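Local coordinates for protein superoxide dismutase (Chaetomium thermophilum, PDB 4BR6) that probably catalyses the dismutation of superoxide to hydrogen peroxide and molecular oxygen at a manganese centre, at residues Y9-L14 with L25-H30; K29-Y34 with L76-L81; Q113-L118 with A180-I185. One frame throughout, in Å; residues are numbered along the deposited sequence.

Interaction 1 (Y9-L14 with L25-H30). With MN3 (manganese (III) ion), chain I.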
loop_
_atom_site.group_PDB
_atom_site.type_symbol
_atom_site.label_atom_id
_atom_site.label_comp_id
_atom_site.label_asym_id
_atom_site.label_seq_id
_atom_site.Cartn_x
_atom_site.Cartn_y
_atom_site.Cartn_z
ATOM N N TYR B 9 10.401 0.161 -34.470
ATOM C CA TYR B 9 9.646 -0.530 -35.516
ATOM C C TYR B 9 8.215 0.014 -35.560
ATOM O O TYR B 9 7.840 0.843 -34.731
ATOM C CB TYR B 9 9.619 -2.016 -35.217
ATOM C CG TYR B 9 9.078 -2.284 -33.845
ATOM C CD1 TYR B 9 7.726 -2.294 -33.612
ATOM C CD2 TYR B 9 9.924 -2.483 -32.773
ATOM C CE1 TYR B 9 7.232 -2.509 -32.372
ATOM C CE2 TYR B 9 9.433 -2.707 -31.531
ATOM C CZ TYR B 9 8.088 -2.721 -31.333
ATOM N N ASP B 10 7.411 -0.459 -36.507
ATOM C CA ASP B 10 6.068 0.084 -36.688
ATOM C C ASP B 10 5.110 -0.628 -35.762
ATOM O O ASP B 10 5.380 -1.749 -35.333
ATOM C CB ASP B 10 5.586 -0.043 -38.128
ATOM C CG ASP B 10 5.073 -1.424 -38.441
ATOM O OD1 ASP B 10 5.910 -2.325 -38.651
ATOM O OD2 ASP B 10 3.839 -1.621 -38.461
ATOM N N TYR B 11 3.991 0.027 -35.461
ATOM C CA TYR B 11 3.033 -0.474 -34.477
ATOM C C TYR B 11 2.593 -1.927 -34.698
ATOM O O TYR B 11 2.325 -2.630 -33.725
ATOM C CB TYR B 11 1.812 0.460 -34.409
ATOM C CG TYR B 11 2.065 1.786 -33.693
ATOM C CD1 TYR B 11 2.965 1.883 -32.628
ATOM C CD2 TYR B 11 1.407 2.942 -34.082
ATOM C CE1 TYR B 11 3.196 3.081 -31.990
ATOM C CE2 TYR B 11 1.637 4.145 -33.442
ATOM C CZ TYR B 11 2.533 4.205 -32.397
ATOM O OH TYR B 11 2.763 5.403 -31.757
ATOM N N GLY B 12 2.574 -2.394 -35.950
ATOM C CA GLY B 12 2.085 -3.733 -36.258
ATOM C C GLY B 12 3.153 -4.805 -36.422
ATOM O O GLY B 12 2.855 -5.939 -36.805
ATOM N N ALA B 13 4.393 -4.473 -36.083
ATOM C CA ALA B 13 5.515 -5.374 -36.332
ATOM C C ALA B 13 5.519 -6.576 -35.388
ATOM O O ALA B 13 6.126 -7.609 -35.678
ATOM C CB ALA B 13 6.823 -4.617 -36.222
ATOM N N LEU B 14 4.826 -6.445 -34.268
ATOM C CA LEU B 14 4.845 -7.476 -33.235
ATOM C C LEU B 14 3.650 -8.408 -33.336
ATOM O O LEU B 14 3.501 -9.329 -32.541
ATOM C CB LEU B 14 4.890 -6.846 -31.842
ATOM C CG LEU B 14 6.045 -5.869 -31.569
ATOM C CD1 LEU B 14 6.264 -5.690 -30.071
ATOM C CD2 LEU B 14 7.344 -6.298 -32.250
ATOM N N LEU B 25 -1.995 2.408 -29.175
ATOM C CA LEU B 25 -2.582 3.041 -27.997
ATOM C C LEU B 25 -1.590 3.110 -26.844
ATOM O O LEU B 25 -1.407 4.148 -26.215
ATOM C CB LEU B 25 -3.792 2.238 -27.518
ATOM C CG LEU B 25 -5.069 2.275 -28.353
ATOM C CD1 LEU B 25 -6.114 1.355 -27.738
ATOM C CD2 LEU B 25 -5.601 3.682 -28.451
ATOM N N HIS B 26 -0.985 1.969 -26.549
ATOM C CA HIS B 26 -0.056 1.838 -25.438
ATOM C C HIS B 26 1.053 2.894 -25.489
ATOM O O HIS B 26 1.474 3.412 -24.455
ATOM C CB HIS B 26 0.568 0.453 -25.495
ATOM C CG HIS B 26 0.991 -0.088 -24.173
ATOM N ND1 HIS B 26 1.440 -1.382 -24.024
ATOM C CD2 HIS B 26 1.027 0.467 -22.938
ATOM C CE1 HIS B 26 1.748 -1.593 -22.759
ATOM N NE2 HIS B 26 1.504 -0.489 -22.080
ATOM N N HIS B 27 1.507 3.206 -26.703
ATOM C CA HIS B 27 2.612 4.140 -26.937
ATOM C C HIS B 27 2.117 5.566 -27.113
ATOM O O HIS B 27 2.482 6.455 -26.342
ATOM C CB HIS B 27 3.376 3.712 -28.196
ATOM C CG HIS B 27 4.594 4.536 -28.496
ATOM N ND1 HIS B 27 4.638 5.448 -29.531
ATOM C CD2 HIS B 27 5.825 4.558 -27.930
ATOM C CE1 HIS B 27 5.833 6.008 -29.574
ATOM N NE2 HIS B 27 6.572 5.487 -28.613
ATOM N N SER B 28 1.287 5.780 -28.132
ATOM C CA SER B 28 0.841 7.123 -28.492
ATOM C C SER B 28 -0.061 7.737 -27.423
ATOM O O SER B 28 -0.011 8.943 -27.201
ATOM C CB SER B 28 0.134 7.125 -29.856
ATOM O OG SER B 28 -1.141 6.510 -29.789
ATOM N N LYS B 29 -0.875 6.921 -26.758
ATOM C CA LYS B 29 -1.803 7.429 -25.753
ATOM C C LYS B 29 -1.259 7.245 -24.347
ATOM O O LYS B 29 -1.002 8.221 -23.655
ATOM C CB LYS B 29 -3.185 6.766 -25.874
ATOM C CG LYS B 29 -3.878 6.978 -27.220
ATOM C CD LYS B 29 -4.007 8.459 -27.553
ATOM C CE LYS B 29 -4.744 8.682 -28.856
ATOM N NZ LYS B 29 -4.680 10.102 -29.284
ATOM N N HIS B 30 -1.077 5.995 -23.931
ATOM C CA HIS B 30 -0.767 5.697 -22.534
ATOM C C HIS B 30 0.565 6.271 -22.069
ATOM O O HIS B 30 0.618 7.024 -21.099
ATOM C CB HIS B 30 -0.806 4.190 -22.287
ATOM C CG HIS B 30 -2.189 3.646 -22.144
ATOM N ND1 HIS B 30 -2.931 3.808 -20.995
ATOM C CD2 HIS B 30 -2.972 2.956 -23.004
ATOM C CE1 HIS B 30 -4.108 3.230 -21.152
ATOM N NE2 HIS B 30 -4.157 2.708 -22.361
HETATM MN MN MN3 I . 1.431 -0.077 -19.720
HETATM O O HOH W 1 0.775 0.681 -17.407
#

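Interaction 2 (K29-Y34 with L76-L81)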
loop_
_atom_site.group_PDB
_atom_site.type_symbol
_atom_site.label_atom_id
_atom_site.label_comp_id
_atom_site.label_asym_id
_atom_site.label_seq_id
_atom_site.Cartn_x
_atom_site.Cartn_y
_atom_site.Cartn_z
ATOM N N LYS B 29 -0.875 6.921 -26.758
ATOM C CA LYS B 29 -1.803 7.429 -25.753
ATOM C C LYS B 29 -1.259 7.245 -24.347
ATOM O O LYS B 29 -1.002 8.221 -23.655
ATOM C CB LYS B 29 -3.185 6.766 -25.874
ATOM C CG LYS B 29 -3.878 6.978 -27.220
ATOM C CD LYS B 29 -4.007 8.459 -27.553
ATOM C CE LYS B 29 -4.744 8.682 -28.856
ATOM N NZ LYS B 29 -4.680 10.102 -29.284
ATOM N N HIS B 30 -1.077 5.995 -23.931
ATOM C CA HIS B 30 -0.767 5.697 -22.534
ATOM C C HIS B 30 0.565 6.271 -22.069
ATOM O O HIS B 30 0.618 7.024 -21.099
ATOM C CB HIS B 30 -0.806 4.190 -22.287
ATOM C CG HIS B 30 -2.189 3.646 -22.144
ATOM N ND1 HIS B 30 -2.931 3.808 -20.995
ATOM C CD2 HIS B 30 -2.972 2.956 -23.004
ATOM C CE1 HIS B 30 -4.108 3.230 -21.152
ATOM N NE2 HIS B 30 -4.157 2.708 -22.361
ATOM N N HIS B 31 1.642 5.917 -22.757
ATOM C CA HIS B 31 2.969 6.406 -22.392
ATOM C C HIS B 31 3.069 7.935 -22.532
ATOM O O HIS B 31 3.722 8.595 -21.730
ATOM C CB HIS B 31 4.019 5.726 -23.268
ATOM C CG HIS B 31 5.433 5.934 -22.810
ATOM N ND1 HIS B 31 6.491 5.398 -23.489
ATOM C CD2 HIS B 31 5.951 6.609 -21.759
ATOM C CE1 HIS B 31 7.621 5.732 -22.882
ATOM N NE2 HIS B 31 7.318 6.468 -21.836
ATOM N N GLN B 32 2.430 8.488 -23.557
ATOM C CA GLN B 32 2.448 9.928 -23.768
ATOM C C GLN B 32 1.844 10.642 -22.560
ATOM O O GLN B 32 2.334 11.689 -22.138
ATOM C CB GLN B 32 1.659 10.292 -25.026
ATOM C CG GLN B 32 1.673 11.776 -25.404
ATOM C CD GLN B 32 3.033 12.260 -25.877
ATOM O OE1 GLN B 32 3.501 11.879 -26.955
ATOM N NE2 GLN B 32 3.671 13.118 -25.081
ATOM N N THR B 33 0.768 10.073 -22.020
ATOM C CA THR B 33 0.092 10.624 -20.848
ATOM C C THR B 33 1.040 10.686 -19.649
ATOM O O THR B 33 1.035 11.658 -18.889
ATOM C CB THR B 33 -1.142 9.765 -20.499
ATOM O OG1 THR B 33 -1.977 9.667 -21.654
ATOM C CG2 THR B 33 -1.941 10.354 -19.345
ATOM N N TYR B 34 1.861 9.650 -19.498
ATOM C CA TYR B 34 2.851 9.583 -18.422
ATOM C C TYR B 34 3.964 10.612 -18.603
ATOM O O TYR B 34 4.408 11.219 -17.630
ATOM C CB TYR B 34 3.466 8.175 -18.339
ATOM C CG TYR B 34 2.506 7.096 -17.869
ATOM C CD1 TYR B 34 1.668 7.293 -16.784
ATOM C CD2 TYR B 34 2.436 5.885 -18.528
ATOM C CE1 TYR B 34 0.791 6.301 -16.377
ATOM C CE2 TYR B 34 1.575 4.906 -18.124
ATOM C CZ TYR B 34 0.760 5.107 -17.061
ATOM O OH TYR B 34 -0.082 4.086 -16.705
ATOM N N LEU B 76 11.758 1.298 -20.955
ATOM C CA LEU B 76 12.457 0.018 -20.954
ATOM C C LEU B 76 11.663 -1.090 -21.652
ATOM O O LEU B 76 12.244 -1.925 -22.328
ATOM C CB LEU B 76 12.772 -0.426 -19.531
ATOM C CG LEU B 76 13.732 0.449 -18.735
ATOM C CD1 LEU B 76 13.870 -0.142 -17.340
ATOM C CD2 LEU B 76 15.078 0.559 -19.396
ATOM N N PHE B 77 10.343 -1.102 -21.467
ATOM C CA PHE B 77 9.478 -2.107 -22.092
ATOM C C PHE B 77 9.670 -2.138 -23.619
ATOM O O PHE B 77 9.947 -3.186 -24.189
ATOM C CB PHE B 77 8.005 -1.835 -21.753
ATOM C CG PHE B 77 7.062 -2.961 -22.116
ATOM C CD1 PHE B 77 7.388 -4.289 -21.875
ATOM C CD2 PHE B 77 5.818 -2.683 -22.669
ATOM C CE1 PHE B 77 6.510 -5.300 -22.202
ATOM C CE2 PHE B 77 4.940 -3.708 -22.992
ATOM C CZ PHE B 77 5.284 -5.003 -22.756
ATOM N N TRP B 78 9.536 -0.990 -24.277
ATOM C CA TRP B 78 9.678 -0.942 -25.723
ATOM C C TRP B 78 11.040 -1.454 -26.161
ATOM O O TRP B 78 11.158 -2.143 -27.179
ATOM C CB TRP B 78 9.515 0.480 -26.254
ATOM C CG TRP B 78 8.317 1.218 -25.792
ATOM C CD1 TRP B 78 8.282 2.515 -25.431
ATOM C CD2 TRP B 78 6.976 0.723 -25.652
ATOM N NE1 TRP B 78 7.021 2.864 -25.063
ATOM C CE2 TRP B 78 6.196 1.785 -25.183
ATOM C CE3 TRP B 78 6.367 -0.510 -25.861
ATOM C CZ2 TRP B 78 4.837 1.660 -24.927
ATOM C CZ3 TRP B 78 5.016 -0.632 -25.611
ATOM C CH2 TRP B 78 4.268 0.444 -25.149
ATOM N N GLU B 79 12.062 -1.096 -25.389
ATOM C CA GLU B 79 13.429 -1.485 -25.688
ATOM C C GLU B 79 13.642 -2.986 -25.623
ATOM O O GLU B 79 14.486 -3.504 -26.358
ATOM C CB GLU B 79 14.392 -0.828 -24.710
ATOM C CG GLU B 79 14.524 0.656 -24.850
ATOM C CD GLU B 79 15.543 1.203 -23.869
ATOM O OE1 GLU B 79 16.037 0.409 -23.034
ATOM O OE2 GLU B 79 15.852 2.408 -23.921
ATOM N N ASN B 80 12.914 -3.686 -24.743
ATOM C CA ASN B 80 13.062 -5.152 -24.672
ATOM C C ASN B 80 11.972 -5.904 -25.436
ATOM O O ASN B 80 11.646 -7.042 -25.129
ATOM C CB ASN B 80 13.332 -5.712 -23.238
ATOM C CG ASN B 80 12.125 -5.646 -22.282
ATOM O OD1 ASN B 80 12.222 -5.069 -21.195
ATOM N ND2 ASN B 80 11.019 -6.294 -22.648
ATOM N N LEU B 81 11.439 -5.238 -26.456
ATOM C CA LEU B 81 10.508 -5.844 -27.397
ATOM C C LEU B 81 11.084 -5.671 -28.806
ATOM O O LEU B 81 11.654 -4.627 -29.128
ATOM C CB LEU B 81 9.120 -5.189 -27.338
ATOM C CG LEU B 81 8.220 -5.444 -26.123
ATOM C CD1 LEU B 81 6.954 -4.642 -26.245
ATOM C CD2 LEU B 81 7.883 -6.922 -25.950
#

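Interaction 3 (Q113-L118 with A180-I185)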
loop_
_atom_site.group_PDB
_atom_site.type_symbol
_atom_site.label_atom_id
_atom_site.label_comp_id
_atom_site.label_asym_id
_atom_site.label_seq_id
_atom_site.Cartn_x
_atom_site.Cartn_y
_atom_site.Cartn_z
ATOM N N GLN B 113 8.337 -19.438 -13.893
ATOM C CA GLN B 113 8.155 -18.689 -12.667
ATOM C C GLN B 113 7.724 -17.262 -12.951
ATOM O O GLN B 113 6.931 -16.689 -12.201
ATOM C CB GLN B 113 9.439 -18.709 -11.851
ATOM C CG GLN B 113 9.644 -20.038 -11.169
ATOM C CD GLN B 113 11.009 -20.175 -10.567
ATOM O OE1 GLN B 113 11.901 -19.379 -10.841
ATOM N NE2 GLN B 113 11.187 -21.196 -9.738
ATOM N N MET B 114 8.244 -16.677 -14.027
ATOM C CA MET B 114 7.889 -15.299 -14.343
ATOM C C MET B 114 6.433 -15.229 -14.772
ATOM O O MET B 114 5.701 -14.329 -14.371
ATOM C CB MET B 114 8.756 -14.698 -15.443
ATOM C CG MET B 114 8.457 -13.210 -15.646
ATOM S SD MET B 114 9.958 -12.238 -15.798
ATOM C CE MET B 114 9.367 -10.563 -16.031
ATOM N N ASN B 115 6.022 -16.185 -15.596
ATOM C CA ASN B 115 4.625 -16.298 -15.988
ATOM C C ASN B 115 3.692 -16.424 -14.786
ATOM O O ASN B 115 2.624 -15.834 -14.765
ATOM C CB ASN B 115 4.428 -17.485 -16.934
ATOM C CG ASN B 115 4.913 -17.190 -18.348
ATOM O OD1 ASN B 115 5.129 -16.037 -18.715
ATOM N ND2 ASN B 115 5.065 -18.231 -19.150
ATOM N N ALA B 116 4.100 -17.190 -13.783
ATOM C CA ALA B 116 3.325 -17.299 -12.554
ATOM C C ALA B 116 3.263 -15.961 -11.820
ATOM O O ALA B 116 2.204 -15.550 -11.350
ATOM C CB ALA B 116 3.916 -18.366 -11.653
ATOM N N ALA B 117 4.405 -15.289 -11.711
ATOM C CA ALA B 117 4.478 -14.004 -11.029
ATOM C C ALA B 117 3.554 -12.994 -11.682
ATOM O O ALA B 117 2.922 -12.204 -10.999
ATOM C CB ALA B 117 5.890 -13.481 -11.049
ATOM N N LEU B 118 3.484 -13.020 -13.008
ATOM C CA LEU B 118 2.614 -12.111 -13.738
ATOM C C LEU B 118 1.167 -12.448 -13.421
ATOM O O LEU B 118 0.342 -11.552 -13.195
ATOM C CB LEU B 118 2.871 -12.230 -15.234
ATOM C CG LEU B 118 4.199 -11.665 -15.745
ATOM C CD1 LEU B 118 4.585 -12.368 -17.047
ATOM C CD2 LEU B 118 4.130 -10.126 -15.944
ATOM N N ALA B 180 2.388 -15.728 -25.015
ATOM C CA ALA B 180 2.687 -15.207 -26.341
ATOM C C ALA B 180 3.856 -14.201 -26.366
ATOM O O ALA B 180 4.651 -14.201 -27.306
ATOM C CB ALA B 180 1.431 -14.576 -26.958
ATOM N N ILE B 181 3.980 -13.355 -25.345
ATOM C CA ILE B 181 4.915 -12.224 -25.428
ATOM C C ILE B 181 6.382 -12.652 -25.526
ATOM O O ILE B 181 7.218 -11.911 -26.026
ATOM C CB ILE B 181 4.743 -11.241 -24.235
ATOM C CG1 ILE B 181 5.517 -9.938 -24.487
ATOM C CG2 ILE B 181 5.181 -11.910 -22.938
ATOM C CD1 ILE B 181 5.156 -8.810 -23.522
ATOM N N TRP B 182 6.696 -13.840 -25.037
ATOM C CA TRP B 182 8.072 -14.320 -25.086
ATOM C C TRP B 182 8.596 -14.376 -26.510
ATOM O O TRP B 182 9.800 -14.334 -26.727
ATOM C CB TRP B 182 8.192 -15.689 -24.413
ATOM C CG TRP B 182 7.849 -15.598 -22.956
ATOM C CD1 TRP B 182 6.624 -15.759 -22.407
ATOM C CD2 TRP B 182 8.735 -15.273 -21.877
ATOM N NE1 TRP B 182 6.681 -15.569 -21.051
ATOM C CE2 TRP B 182 7.968 -15.265 -20.700
ATOM C CE3 TRP B 182 10.097 -14.983 -21.794
ATOM C CZ2 TRP B 182 8.517 -14.999 -19.450
ATOM C CZ3 TRP B 182 10.641 -14.713 -20.551
ATOM C CH2 TRP B 182 9.852 -14.724 -19.395
ATOM N N ASN B 183 7.682 -14.459 -27.476
ATOM C CA ASN B 183 8.053 -14.491 -28.885
ATOM C C ASN B 183 8.607 -13.186 -29.420
ATOM O O ASN B 183 9.194 -13.167 -30.506
ATOM C CB ASN B 183 6.863 -14.894 -29.746
ATOM C CG ASN B 183 6.520 -16.346 -29.596
ATOM O OD1 ASN B 183 7.208 -17.212 -30.139
ATOM N ND2 ASN B 183 5.466 -16.629 -28.848
ATOM N N VAL B 184 8.416 -12.108 -28.665
ATOM C CA VAL B 184 8.863 -10.786 -29.089
ATOM C C VAL B 184 9.740 -10.070 -28.050
ATOM O O VAL B 184 9.884 -8.858 -28.113
ATOM C CB VAL B 184 7.657 -9.872 -29.486
ATOM C CG1 VAL B 184 7.016 -10.358 -30.795
ATOM C CG2 VAL B 184 6.620 -9.816 -28.377
ATOM N N ILE B 185 10.342 -10.813 -27.120
ATOM C CA ILE B 185 11.285 -10.229 -26.150
ATOM C C ILE B 185 12.678 -10.057 -26.748
ATOM O O ILE B 185 13.261 -11.017 -27.218
ATOM C CB ILE B 185 11.438 -11.111 -24.879
ATOM C CG1 ILE B 185 10.098 -11.247 -24.160
ATOM C CG2 ILE B 185 12.494 -10.532 -23.926
ATOM C CD1 ILE B 185 9.494 -9.930 -23.722
#

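Interaction 1 (Y9-L14 with L25-H30)
Tyr11 and His27 meet through a single polar pair: the phenol OH of Tyr11 lies 2.9 Å from ND1 of His27, a hydrogen bond in which either partner could be the donor. The tyrosine comes in nearly perpendicular to the histidine side chain, and the rings form an oblique pair, with ND1 at the edge of the Tyr11 ring, centroids 5.7 Å apart and planes inclined at 61°. Behind this bond the packing is close, since CE1 of Tyr11 sits 3.9 Å from CB of His27. His27 reaches the loop because its CG stands anti to the backbone N (chi1 -176°), and its other nitrogen, NE2, is hydrogen-bonded to the carbonyl of Pro5, which occupies both imidazole nitrogens and fixes the rotation of the ring. The buried His27 belongs to the long helix 20-50 of the alpha-hairpin domain of iron/manganese superoxide dismutases, where Leu25 O accepts Lys29 N in the usual alpha-helical way and His30 N in a wider pi-type turn. The residue just before it, His26, turns the other way and binds the manganese ion through NE2 at 2.4 Å, joined there by His74, Asp160 and His164. Toward solvent the contact thins out. Ser28 offers only its CB, 3.7 Å from the Tyr11 OH, while its hydroxyl bonds back to Glu24 O in the same helix. Around Tyr11 the loop makes a type I turn from Asp10 to Ala13, and exposed Asp10 closes an Asx turn by accepting the Gly12 amide at OD2, 2.9 Å away and from above the carboxylate plane.

Interaction 2 (K29-Y34 with L76-L81)
His31 and Trp78 join the two long helices of the alpha-hairpin, 20-50 and 61-79, through one buried hydrogen bond near the manganese site. Along 76-81, Leu76 comes first and faces elsewhere, packing on Pro155 of strand 153-160. Phe77 packs against the same strand: its ring touches Asp160, a manganese ligand, and has CD1 of Leu81 over one face, 3.8 Å above the plane. Trp78 then carries the whole contact. Its NE1 donates to ND1 of His31 across 3.0 Å, with an N-H...acceptor angle of 159°. The bond stays close to the indole plane but is tilted from the imidazole plane by 23°, and the rings meet rim to rim, neither over the face of the other. Both residues start out toward the opposite segment, and the two side chains run antiparallel where they meet; with CG of His31 anti to the backbone N (chi1 -168°), ND1 is carried across to the indole. On its far side His31 is hydrogen-bonded through NE2 to ND1 of His71, so both imidazole nitrogens have partners. A leucine in place of His31 would probably leave the buried indole N-H of Trp78 without its acceptor and His71 without its imidazole partner. Glu79 ends the helix with its carboxylate in a salt bridge to Arg193, and Asn80, the first residue to leave helical geometry, bonds to the same arginine and to the Gly158 amide through OD1. Leu81 follows in extended conformation, its amide nitrogen 3.2 Å from the carbonyl oxygen of Trp78.

Interaction 3 (Q113-L118 with A180-I185)
The backbones of 113-118 and 180-185 stay well apart, their nearest CA atoms, those of Asn115 and Trp182, being 9.9 Å from each other, and side chains alone bridge the gap. Trp182 does most of the work, its indole directed at helix 107-119. At the ring edge NE1 donates to OD1 of Asn115 over 2.8 Å, with an N-H...acceptor angle of 153°. The donor lies in the carbonyl plane, on a lone pair of OD1, and the oxygen in turn lies in the indole plane, although the amide and ring planes are 72° apart. Asn115 does not aim its CB straight at the tryptophan; with CG anti to the carbonyl carbon (chi1 -76°), the torsion places the amide so that OD1 faces the indole N-H. This contact lies within the C-terminal domain of the iron/manganese superoxide dismutases, an alpha/beta unit with a three-stranded antiparallel sheet, and joins one of its helices to the connection between helices 174-180 and 187-195. Further along the same indole edge the contact becomes apolar: CB of Met114 rests 4.0 Å from CZ2 of Trp182. Met114 also packs on Ile140 and Met157 of the sheet. The loop that carries the tryptophan is tied down locally. Ala180 O accepts both the backbone amide of Asn183 and its side-chain ND2, the latter at 3.0 Å, and the two donors arrive from the same face of the carbonyl plane across the short 3-10 turn that contains Trp182.

In the fold
Interactions 1 and 2 are neighbours in the alpha-hairpin domain, their centres about 9 Å apart; they share Lys29 and His30 on helix 20-50, and the indole of Trp78 packs on both His26 and His27. Interaction 1 fastens the N-terminal loop to helix 20-50 and interaction 2 fastens that helix to helix 61-79, the two helices supplying His26 and His74; both contacts touch the second subunit. Interaction 3 comes last along the chain, in the C-terminal domain, its centre about 17 Å from that of interaction 2 and 19 Å from that of interaction 1. Leu81 and Phe77 nevertheless pack on Val184, Ile185 and Ile181, which links the two domains that jointly supply the metal ligands.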